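Side-chain contacts in DnaJ homolog subfamily C member 3 (Mus musculus, PDB 3IEG), which serves as an endoplasmic reticulum co-chaperone that binds misfolded proteins, stimulates the ATPase of HSC70 and restrains GCN2 kinase activity during the unfolded protein response: residues His79-Gln84 with Glu91-Lys96; Lys95-Ser100 with Lys108-Gln113; Lys256-Met261 with Glu276-Cys281. One frame throughout, in Å; residues are numbered along the deposited sequence.

Overall arrangement
The chain is an all-helical row of tetratricopeptide repeats (TPRs), the part of the co-chaperone carried by this construct. Contact 1 joins helices 71-84 and 87-98 inside TPR 3, and contact 2 follows directly, passing from helix 87-98 to helix 104-132. Their centres lie about 9 Å apart, they share Lys95 and Lys96, and His79 of contact 1 meets Glu109 and Gln113 of contact 2. Contact 3, between helices 250-263 and 268-284, comes much later, on the opposite side of the chain's centre, about 58 Å from contact 1 and 66 Å from contact 2, centre to centre. Misfolded proteins bind a hydrophobic groove in the first two repeats; these contacts build the elongated scaffold beyond it.

Contact 1 (His79-Gln84 with Glu91-Lys96); sequences HLLLKQ and EDDFKK
His79, which meets Phe94 across the two helices, has both ring nitrogens engaged by the next helix: ND1 pairs with Gln113 NE2 and NE2 with Glu109 OE1, both probable hydrogen bonds. With one partner for each nitrogen, the imidazole is fixed in rotation, and the Glu109 carboxylate would tend to draw a proton to NE2. Histidine suits this place because a single flat group can meet two polar partners and still lie beside the edge of a phenylalanine through ND1. His79 ND1 sits in the plane of the Phe94 ring, 4.0 Å from Phe94 CE1. The two rings are turned 57° against each other, an oblique pairing. Phe94 has CG anti to its own carbonyl carbon (chi1 -64°), which swings the ring into the gap between the helices, where its CZ comes to 3.7 Å from the backbone N of His79. Leu82 adds a looser apolar touch, CD2 to Phe94 CE2 at 4.4 Å. On another part of the interface Leu81 crosses Asp93 at about a right angle, with Leu81 CD1 3.5 Å from Asp93 OD2; the charge of that buried carboxylate is answered by a salt bridge from OD2 to Arg77, one turn before Leu81. The axes of segments 79-84 and 91-96 run roughly antiparallel, 9.5 Å apart at closest approach, as in the helical hairpin of a TPR, here TPR 3. Helix 53-66 packs on Leu80 and Gln84 of the first helix, while helix 104-132 lies against Leu82 and Phe94 through Gln113.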
loop_
_atom_site.group_PDB
_atom_site.type_symbol
_atom_site.label_atom_id
_atom_site.label_comp_id
_atom_site.label_asym_id
_atom_site.label_seq_id
_atom_site.Cartn_x
_atom_site.Cartn_y
_atom_site.Cartn_z
ATOM N N HIS A 79 -10.911 -25.866 2.003
ATOM C CA HIS A 79 -9.986 -25.035 2.771
ATOM C C HIS A 79 -9.531 -23.796 1.989
ATOM O O HIS A 79 -9.528 -22.688 2.532
ATOM C CB HIS A 79 -8.762 -25.834 3.241
ATOM C CG HIS A 79 -9.084 -26.928 4.209
ATOM N ND1 HIS A 79 -9.970 -26.762 5.253
ATOM C CD2 HIS A 79 -8.640 -28.203 4.291
ATOM C CE1 HIS A 79 -10.065 -27.892 5.930
ATOM N NE2 HIS A 79 -9.264 -28.781 5.371
ATOM N N LEU A 80 -9.154 -23.987 0.727
ATOM C CA LEU A 80 -8.605 -22.897 -0.068
ATOM C C LEU A 80 -9.684 -21.881 -0.364
ATOM O O LEU A 80 -9.434 -20.691 -0.257
ATOM C CB LEU A 80 -7.929 -23.391 -1.371
ATOM C CG LEU A 80 -6.772 -24.400 -1.259
ATOM C CD1 LEU A 80 -6.245 -24.840 -2.630
ATOM C CD2 LEU A 80 -5.658 -23.835 -0.414
ATOM N N LEU A 81 -10.880 -22.355 -0.716
ATOM C CA LEU A 81 -12.037 -21.473 -0.953
ATOM C C LEU A 81 -12.384 -20.614 0.261
ATOM O O LEU A 81 -12.585 -19.411 0.132
ATOM C CB LEU A 81 -13.274 -22.272 -1.398
ATOM C CG LEU A 81 -13.177 -23.024 -2.732
ATOM C CD1 LEU A 81 -14.242 -24.120 -2.864
ATOM C CD2 LEU A 81 -13.215 -22.064 -3.910
ATOM N N LEU A 82 -12.449 -21.220 1.440
ATOM C CA LEU A 82 -12.687 -20.446 2.653
ATOM C C LEU A 82 -11.646 -19.336 2.827
ATOM O O LEU A 82 -11.990 -18.214 3.173
ATOM C CB LEU A 82 -12.716 -21.359 3.878
ATOM C CG LEU A 82 -12.892 -20.742 5.266
ATOM C CD1 LEU A 82 -14.124 -19.852 5.360
ATOM C CD2 LEU A 82 -12.973 -21.853 6.281
ATOM N N LYS A 83 -10.374 -19.653 2.580
ATOM C CA LYS A 83 -9.305 -18.659 2.676
ATOM C C LYS A 83 -9.465 -17.548 1.630
ATOM O O LYS A 83 -9.118 -16.396 1.868
ATOM C CB LYS A 83 -7.938 -19.319 2.531
ATOM C CG LYS A 83 -7.418 -20.036 3.781
ATOM C CD LYS A 83 -5.917 -20.221 3.652
ATOM C CE LYS A 83 -5.342 -21.020 4.783
ATOM N NZ LYS A 83 -3.861 -21.135 4.575
ATOM N N GLN A 84 -10.003 -17.903 0.474
ATOM C CA GLN A 84 -10.248 -16.937 -0.581
ATOM C C GLN A 84 -11.510 -16.101 -0.315
ATOM O O GLN A 84 -11.786 -15.144 -1.028
ATOM C CB GLN A 84 -10.337 -17.656 -1.928
ATOM C CG GLN A 84 -9.018 -18.234 -2.427
ATOM C CD GLN A 84 -9.151 -18.922 -3.780
ATOM O OE1 GLN A 84 -10.252 -19.099 -4.290
ATOM N NE2 GLN A 84 -8.022 -19.322 -4.363
ATOM N N GLU A 91 -18.726 -23.684 1.724
ATOM C CA GLU A 91 -19.778 -24.407 2.407
ATOM C C GLU A 91 -20.294 -25.547 1.529
ATOM O O GLU A 91 -20.472 -26.675 2.000
ATOM C CB GLU A 91 -20.907 -23.453 2.785
ATOM C CG GLU A 91 -20.533 -22.498 3.892
ATOM C CD GLU A 91 -21.670 -21.604 4.309
ATOM O OE1 GLU A 91 -22.366 -21.076 3.413
ATOM O OE2 GLU A 91 -21.868 -21.410 5.530
ATOM N N ASP A 92 -20.499 -25.256 0.249
ATOM C CA ASP A 92 -20.938 -26.259 -0.686
ATOM C C ASP A 92 -19.982 -27.458 -0.685
ATOM O O ASP A 92 -20.428 -28.603 -0.598
ATOM C CB ASP A 92 -21.064 -25.661 -2.076
ATOM C CG ASP A 92 -21.778 -26.581 -3.034
ATOM O OD1 ASP A 92 -23.026 -26.554 -3.058
ATOM O OD2 ASP A 92 -21.101 -27.338 -3.761
ATOM N N ASP A 93 -18.676 -27.195 -0.758
ATOM C CA ASP A 93 -17.665 -28.255 -0.728
ATOM C C ASP A 93 -17.633 -29.028 0.587
ATOM O O ASP A 93 -17.669 -30.259 0.574
ATOM C CB ASP A 93 -16.272 -27.726 -1.078
ATOM C CG ASP A 93 -15.923 -27.931 -2.535
ATOM O OD1 ASP A 93 -16.739 -28.515 -3.267
ATOM O OD2 ASP A 93 -14.828 -27.521 -2.963
ATOM N N PHE A 94 -17.586 -28.319 1.710
ATOM C CA PHE A 94 -17.618 -28.964 3.011
ATOM C C PHE A 94 -18.883 -29.790 3.194
ATOM O O PHE A 94 -18.823 -30.920 3.666
ATOM C CB PHE A 94 -17.531 -27.941 4.131
ATOM C CG PHE A 94 -16.241 -27.174 4.171
ATOM C CD1 PHE A 94 -15.019 -27.836 4.284
ATOM C CD2 PHE A 94 -16.253 -25.779 4.138
ATOM C CE1 PHE A 94 -13.838 -27.126 4.322
ATOM C CE2 PHE A 94 -15.067 -25.058 4.197
ATOM C CZ PHE A 94 -13.861 -25.729 4.293
ATOM N N LYS A 95 -20.033 -29.230 2.827
ATOM C CA LYS A 95 -21.290 -29.955 2.934
ATOM C C LYS A 95 -21.282 -31.256 2.112
ATOM O O LYS A 95 -21.740 -32.292 2.589
ATOM C CB LYS A 95 -22.480 -29.059 2.548
ATOM C CG LYS A 95 -23.028 -28.215 3.694
ATOM C CD LYS A 95 -23.985 -27.110 3.224
ATOM C CE LYS A 95 -24.480 -26.281 4.433
ATOM N NZ LYS A 95 -24.738 -24.815 4.155
ATOM N N LYS A 96 -20.766 -31.204 0.887
ATOM C CA LYS A 96 -20.706 -32.400 0.043
ATOM C C LYS A 96 -19.721 -33.466 0.568
ATOM O O LYS A 96 -19.922 -34.669 0.351
ATOM C CB LYS A 96 -20.378 -32.030 -1.399
ATOM C CG LYS A 96 -21.520 -31.340 -2.148
ATOM C CD LYS A 96 -21.144 -31.086 -3.607
ATOM C CE LYS A 96 -22.271 -30.412 -4.384
ATOM N NZ LYS A 96 -21.820 -29.907 -5.726
#

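Contact 2 (Lys95-Ser100 with Lys108-Gln113); sequences KKVLKS and KEAESQ
In the helix-after-helix stacking of the TPR array, Val97 and Leu98 of helix 87-98 in TPR 3 pack on Ala110 and Glu111 of the long helix 104-132. Ala110 sits at the middle of the interface, where its CA comes 6.9 Å from the CA of Leu98. A residue with a single methyl suits so close a passage of the backbones, and Ala110 CB fills the place by itself, 3.8 Å from Val97 CG1 and 4.1 Å from Leu98 CD2. Val97 turns CG1 toward the alanine by setting it opposite its own backbone N (chi1 157°). Its buried, branched side chain also touches Arg74 of helix 71-84, while Leu98 also touches Glu107 and Leu114, before and after segment 108-113 on helix 104-132. The solvent-exposed Glu111 packs through both its CG methylene and its carboxylate. Its chain folds at chi2 (-80°), which brings the carboxylate back across the leucine at about a right angle. Leu98 thus meets two parts of one residue: its CD2 lies 3.8 Å from Glu111 CG, and its CD1 lies 3.7 Å from Glu111 OE2.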
loop_
_atom_site.group_PDB
_atom_site.type_symbol
_atom_site.label_atom_id
_atom_site.label_comp_id
_atom_site.label_asym_id
_atom_site.label_seq_id
_atom_site.Cartn_x
_atom_site.Cartn_y
_atom_site.Cartn_z
ATOM N N LYS A 95 -20.033 -29.230 2.827
ATOM C CA LYS A 95 -21.290 -29.955 2.934
ATOM C C LYS A 95 -21.282 -31.256 2.112
ATOM O O LYS A 95 -21.740 -32.292 2.589
ATOM C CB LYS A 95 -22.480 -29.059 2.548
ATOM C CG LYS A 95 -23.028 -28.215 3.694
ATOM C CD LYS A 95 -23.985 -27.110 3.224
ATOM C CE LYS A 95 -24.480 -26.281 4.433
ATOM N NZ LYS A 95 -24.738 -24.815 4.155
ATOM N N LYS A 96 -20.766 -31.204 0.887
ATOM C CA LYS A 96 -20.706 -32.400 0.043
ATOM C C LYS A 96 -19.721 -33.466 0.568
ATOM O O LYS A 96 -19.922 -34.669 0.351
ATOM C CB LYS A 96 -20.378 -32.030 -1.399
ATOM C CG LYS A 96 -21.520 -31.340 -2.148
ATOM C CD LYS A 96 -21.144 -31.086 -3.607
ATOM C CE LYS A 96 -22.271 -30.412 -4.384
ATOM N NZ LYS A 96 -21.820 -29.907 -5.726
ATOM N N VAL A 97 -18.666 -33.009 1.245
ATOM C CA VAL A 97 -17.725 -33.873 1.938
ATOM C C VAL A 97 -18.467 -34.708 2.989
ATOM O O VAL A 97 -18.277 -35.931 3.066
ATOM C CB VAL A 97 -16.580 -33.040 2.595
ATOM C CG1 VAL A 97 -15.926 -33.790 3.747
ATOM C CG2 VAL A 97 -15.540 -32.608 1.556
ATOM N N LEU A 98 -19.326 -34.054 3.773
ATOM C CA LEU A 98 -20.102 -34.732 4.804
ATOM C C LEU A 98 -20.977 -35.851 4.234
ATOM O O LEU A 98 -21.283 -36.806 4.933
ATOM C CB LEU A 98 -20.964 -33.738 5.587
ATOM C CG LEU A 98 -20.242 -32.755 6.505
ATOM C CD1 LEU A 98 -21.229 -31.806 7.143
ATOM C CD2 LEU A 98 -19.447 -33.478 7.576
ATOM N N LYS A 99 -21.347 -35.741 2.963
ATOM C CA LYS A 99 -22.272 -36.688 2.326
ATOM C C LYS A 99 -21.603 -37.602 1.294
ATOM O O LYS A 99 -22.280 -38.152 0.414
ATOM C CB LYS A 99 -23.413 -35.924 1.643
ATOM C CG LYS A 99 -24.477 -35.401 2.571
ATOM C CD LYS A 99 -25.390 -34.476 1.810
ATOM C CE LYS A 99 -26.825 -34.601 2.305
ATOM N NZ LYS A 99 -27.705 -33.678 1.551
ATOM N N SER A 100 -20.284 -37.747 1.381
ATOM C CA SER A 100 -19.558 -38.641 0.479
ATOM C C SER A 100 -18.737 -39.672 1.279
ATOM O O SER A 100 -17.676 -40.130 0.841
ATOM C CB SER A 100 -18.682 -37.836 -0.492
ATOM O OG SER A 100 -17.616 -37.203 0.190
ATOM N N LYS A 108 -14.736 -34.466 10.999
ATOM C CA LYS A 108 -14.513 -33.435 12.027
ATOM C C LYS A 108 -13.993 -32.123 11.436
ATOM O O LYS A 108 -14.447 -31.047 11.829
ATOM C CB LYS A 108 -13.575 -33.921 13.156
ATOM C CG LYS A 108 -13.421 -32.885 14.314
ATOM C CD LYS A 108 -12.523 -33.341 15.485
ATOM C CE LYS A 108 -13.335 -34.046 16.598
ATOM N NZ LYS A 108 -13.588 -35.503 16.307
ATOM N N GLU A 109 -13.048 -32.227 10.499
ATOM C CA GLU A 109 -12.473 -31.067 9.794
ATOM C C GLU A 109 -13.555 -30.275 9.031
ATOM O O GLU A 109 -13.604 -29.048 9.122
ATOM C CB GLU A 109 -11.338 -31.514 8.855
ATOM C CG GLU A 109 -10.113 -30.603 8.844
ATOM C CD GLU A 109 -8.848 -31.267 8.247
ATOM O OE1 GLU A 109 -8.255 -30.676 7.313
ATOM O OE2 GLU A 109 -8.432 -32.360 8.714
ATOM N N ALA A 110 -14.438 -30.982 8.324
ATOM C CA ALA A 110 -15.512 -30.353 7.561
ATOM C C ALA A 110 -16.594 -29.712 8.428
ATOM O O ALA A 110 -17.113 -28.657 8.076
ATOM C CB ALA A 110 -16.120 -31.332 6.586
ATOM N N GLU A 111 -16.940 -30.340 9.551
ATOM C CA GLU A 111 -17.907 -29.755 10.494
ATOM C C GLU A 111 -17.324 -28.502 11.140
ATOM O O GLU A 111 -18.018 -27.497 11.331
ATOM C CB GLU A 111 -18.316 -30.759 11.583
ATOM C CG GLU A 111 -19.091 -31.971 11.075
ATOM C CD GLU A 111 -20.578 -31.710 10.834
ATOM O OE1 GLU A 111 -21.347 -32.704 10.822
ATOM O OE2 GLU A 111 -20.988 -30.534 10.655
ATOM N N SER A 112 -16.040 -28.582 11.469
ATOM C CA SER A 112 -15.306 -27.471 12.047
ATOM C C SER A 112 -15.255 -26.280 11.067
ATOM O O SER A 112 -15.414 -25.115 11.468
ATOM C CB SER A 112 -13.905 -27.940 12.416
ATOM O OG SER A 112 -13.122 -26.873 12.894
ATOM N N GLN A 113 -15.060 -26.582 9.782
ATOM C CA GLN A 113 -14.992 -25.550 8.764
ATOM C C GLN A 113 -16.369 -24.975 8.398
ATOM O O GLN A 113 -16.455 -23.839 7.935
ATOM C CB GLN A 113 -14.261 -26.065 7.524
ATOM C CG GLN A 113 -12.765 -26.371 7.707
ATOM C CD GLN A 113 -11.929 -25.126 7.916
ATOM O OE1 GLN A 113 -11.969 -24.510 8.979
ATOM N NE2 GLN A 113 -11.150 -24.756 6.905
#

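Contact 3 (Lys256-Met261 with Glu276-Cys281); sequences KYESVM and ERICHC
Tyr257 of TPR 7 presents one ring face to Arg277 of TPR 8, and the apolar part of the contact begins there. Arg277 CB sits over that face, 3.4 Å from Tyr257 CE1, and Arg277 CG follows toward the phenol end, 3.7 Å from Tyr257 CZ. It is thus the aliphatic root of the arginine that lies on the ring. The chain then bends at chi2 and chi3, leaving the guanidinium steeply inclined to the ring, with the planes 82° apart and Tyr257 OH at the guanidinium edge. Ile278 adds to the apolar layer, its CD1 3.7 Å from Tyr257 CB; a beta-branched residue with a long arm can fill the space beside the root of the tyrosine. Ile278 CD1 also meets Glu258 OE2 at 3.5 Å, where that bent side chain crosses the isoleucine on the exposed side.

Two polar ends meet at Glu242 of helix 222-246: its OE1 takes a hydrogen bond from Tyr257 OH and forms a salt bridge with Arg277 NE. Within its own helix, Arg277 NH1 lies over one face of the His280 ring, 3.5 Å above the plane and off-centre. A leucine in place of Tyr257 would probably leave Arg277 CB and CG without their flat cover and deprive Glu242 of its phenol partner. On the same helix as Arg277, Cys279 is joined by a disulfide to Cys295 of helix 288-301.

The two segments run nearly antiparallel, at 165°; they touch directly only by packing, and are bridged through Glu242. Tyrosine and arginine suit such a junction because both are amphipathic: their carbon surfaces meet between the repeats, while their polar ends share a carboxylate from a third helix.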
loop_
_atom_site.group_PDB
_atom_site.type_symbol
_atom_site.label_atom_id
_atom_site.label_comp_id
_atom_site.label_asym_id
_atom_site.label_seq_id
_atom_site.Cartn_x
_atom_site.Cartn_y
_atom_site.Cartn_z
ATOM N N LYS A 256 9.214 29.186 -10.659
ATOM C CA LYS A 256 8.861 27.781 -10.837
ATOM C C LYS A 256 7.811 27.265 -9.855
ATOM O O LYS A 256 6.854 26.627 -10.279
ATOM C CB LYS A 256 10.090 26.879 -10.804
ATOM C CG LYS A 256 10.596 26.496 -12.183
ATOM C CD LYS A 256 9.698 25.520 -12.903
ATOM C CE LYS A 256 10.309 25.180 -14.244
ATOM N NZ LYS A 256 9.671 25.889 -15.351
ATOM N N TYR A 257 7.977 27.538 -8.560
ATOM C CA TYR A 257 6.971 27.126 -7.586
ATOM C C TYR A 257 5.637 27.861 -7.769
ATOM O O TYR A 257 4.576 27.345 -7.414
ATOM C CB TYR A 257 7.492 27.239 -6.157
ATOM C CG TYR A 257 8.163 25.971 -5.690
ATOM C CD1 TYR A 257 9.538 25.929 -5.427
ATOM C CD2 TYR A 257 7.433 24.793 -5.537
ATOM C CE1 TYR A 257 10.157 24.744 -5.008
ATOM C CE2 TYR A 257 8.043 23.609 -5.122
ATOM C CZ TYR A 257 9.398 23.595 -4.859
ATOM O OH TYR A 257 9.978 22.423 -4.457
ATOM N N GLU A 258 5.700 29.051 -8.355
ATOM C CA GLU A 258 4.501 29.806 -8.668
ATOM C C GLU A 258 3.646 28.980 -9.621
ATOM O O GLU A 258 2.444 28.840 -9.420
ATOM C CB GLU A 258 4.851 31.151 -9.301
ATOM C CG GLU A 258 4.068 32.339 -8.759
ATOM C CD GLU A 258 4.661 32.909 -7.467
ATOM O OE1 GLU A 258 5.283 34.000 -7.510
ATOM O OE2 GLU A 258 4.507 32.259 -6.411
ATOM N N SER A 259 4.272 28.417 -10.644
ATOM C CA SER A 259 3.530 27.631 -11.607
ATOM C C SER A 259 3.140 26.253 -11.052
ATOM O O SER A 259 2.139 25.681 -11.468
ATOM C CB SER A 259 4.290 27.520 -12.919
ATOM O OG SER A 259 5.552 26.941 -12.691
ATOM N N VAL A 260 3.908 25.741 -10.092
ATOM C CA VAL A 260 3.526 24.523 -9.369
ATOM C C VAL A 260 2.157 24.678 -8.693
ATOM O O VAL A 260 1.322 23.791 -8.797
ATOM C CB VAL A 260 4.620 24.076 -8.363
ATOM C CG1 VAL A 260 4.104 22.992 -7.416
ATOM C CG2 VAL A 260 5.839 23.583 -9.106
HETATM N N MSE A 261 1.925 25.810 -8.032
HETATM C CA MSE A 261 0.610 26.112 -7.453
HETATM C C MSE A 261 -0.467 26.405 -8.493
HETATM O O MSE A 261 -1.641 26.148 -8.259
HETATM C CB MSE A 261 0.705 27.282 -6.498
HETATM C CG MSE A 261 1.422 26.943 -5.223
HETATM SE SE MSE A 261 1.940 28.541 -4.239
HETATM C CE MSE A 261 0.183 29.412 -4.053
ATOM N N GLU A 276 6.391 27.175 1.425
ATOM C CA GLU A 276 7.561 26.928 2.263
ATOM C C GLU A 276 8.877 27.107 1.484
ATOM O O GLU A 276 9.796 27.775 1.948
ATOM C CB GLU A 276 7.502 25.539 2.899
ATOM C CG GLU A 276 8.634 25.309 3.892
ATOM C CD GLU A 276 8.916 23.850 4.181
ATOM O OE1 GLU A 276 7.974 23.140 4.596
ATOM O OE2 GLU A 276 10.088 23.422 4.038
ATOM N N ARG A 277 8.957 26.502 0.302
ATOM C CA ARG A 277 10.147 26.617 -0.537
ATOM C C ARG A 277 10.337 28.051 -1.068
ATOM O O ARG A 277 11.468 28.521 -1.211
ATOM C CB ARG A 277 10.139 25.583 -1.683
ATOM C CG ARG A 277 10.138 24.105 -1.255
ATOM C CD ARG A 277 11.274 23.772 -0.288
ATOM N NE ARG A 277 12.550 23.498 -0.957
ATOM C CZ ARG A 277 13.749 23.695 -0.410
ATOM N NH1 ARG A 277 13.861 24.203 0.811
ATOM N NH2 ARG A 277 14.846 23.407 -1.089
ATOM N N ILE A 278 9.236 28.752 -1.330
ATOM C CA ILE A 278 9.324 30.144 -1.746
ATOM C C ILE A 278 9.863 30.985 -0.586
ATOM O O ILE A 278 10.734 31.839 -0.779
ATOM C CB ILE A 278 7.986 30.682 -2.311
ATOM C CG1 ILE A 278 7.767 30.127 -3.731
ATOM C CG2 ILE A 278 7.969 32.227 -2.320
ATOM C CD1 ILE A 278 6.346 30.269 -4.274
ATOM N N CYS A 279 9.368 30.708 0.616
ATOM C CA CYS A 279 9.910 31.292 1.837
ATOM C C CYS A 279 11.427 31.106 1.909
ATOM O O CYS A 279 12.159 32.036 2.248
ATOM C CB CYS A 279 9.200 30.688 3.047
ATOM S SG CYS A 279 10.139 30.671 4.574
ATOM N N HIS A 280 11.888 29.907 1.552
ATOM C CA HIS A 280 13.312 29.590 1.468
ATOM C C HIS A 280 14.005 30.434 0.402
ATOM O O HIS A 280 15.070 30.983 0.651
ATOM C CB HIS A 280 13.503 28.095 1.187
ATOM C CG HIS A 280 14.930 27.642 1.236
ATOM N ND1 HIS A 280 15.657 27.591 2.407
ATOM C CD2 HIS A 280 15.760 27.199 0.260
ATOM C CE1 HIS A 280 16.874 27.144 2.150
ATOM N NE2 HIS A 280 16.963 26.898 0.854
ATOM N N CYS A 281 13.389 30.545 -0.773
ATOM C CA CYS A 281 13.955 31.322 -1.878
ATOM C C CYS A 281 14.232 32.775 -1.537
ATOM O O CYS A 281 15.353 33.241 -1.696
ATOM C CB CYS A 281 13.076 31.242 -3.116
ATOM S SG CYS A 281 13.393 29.761 -4.032
#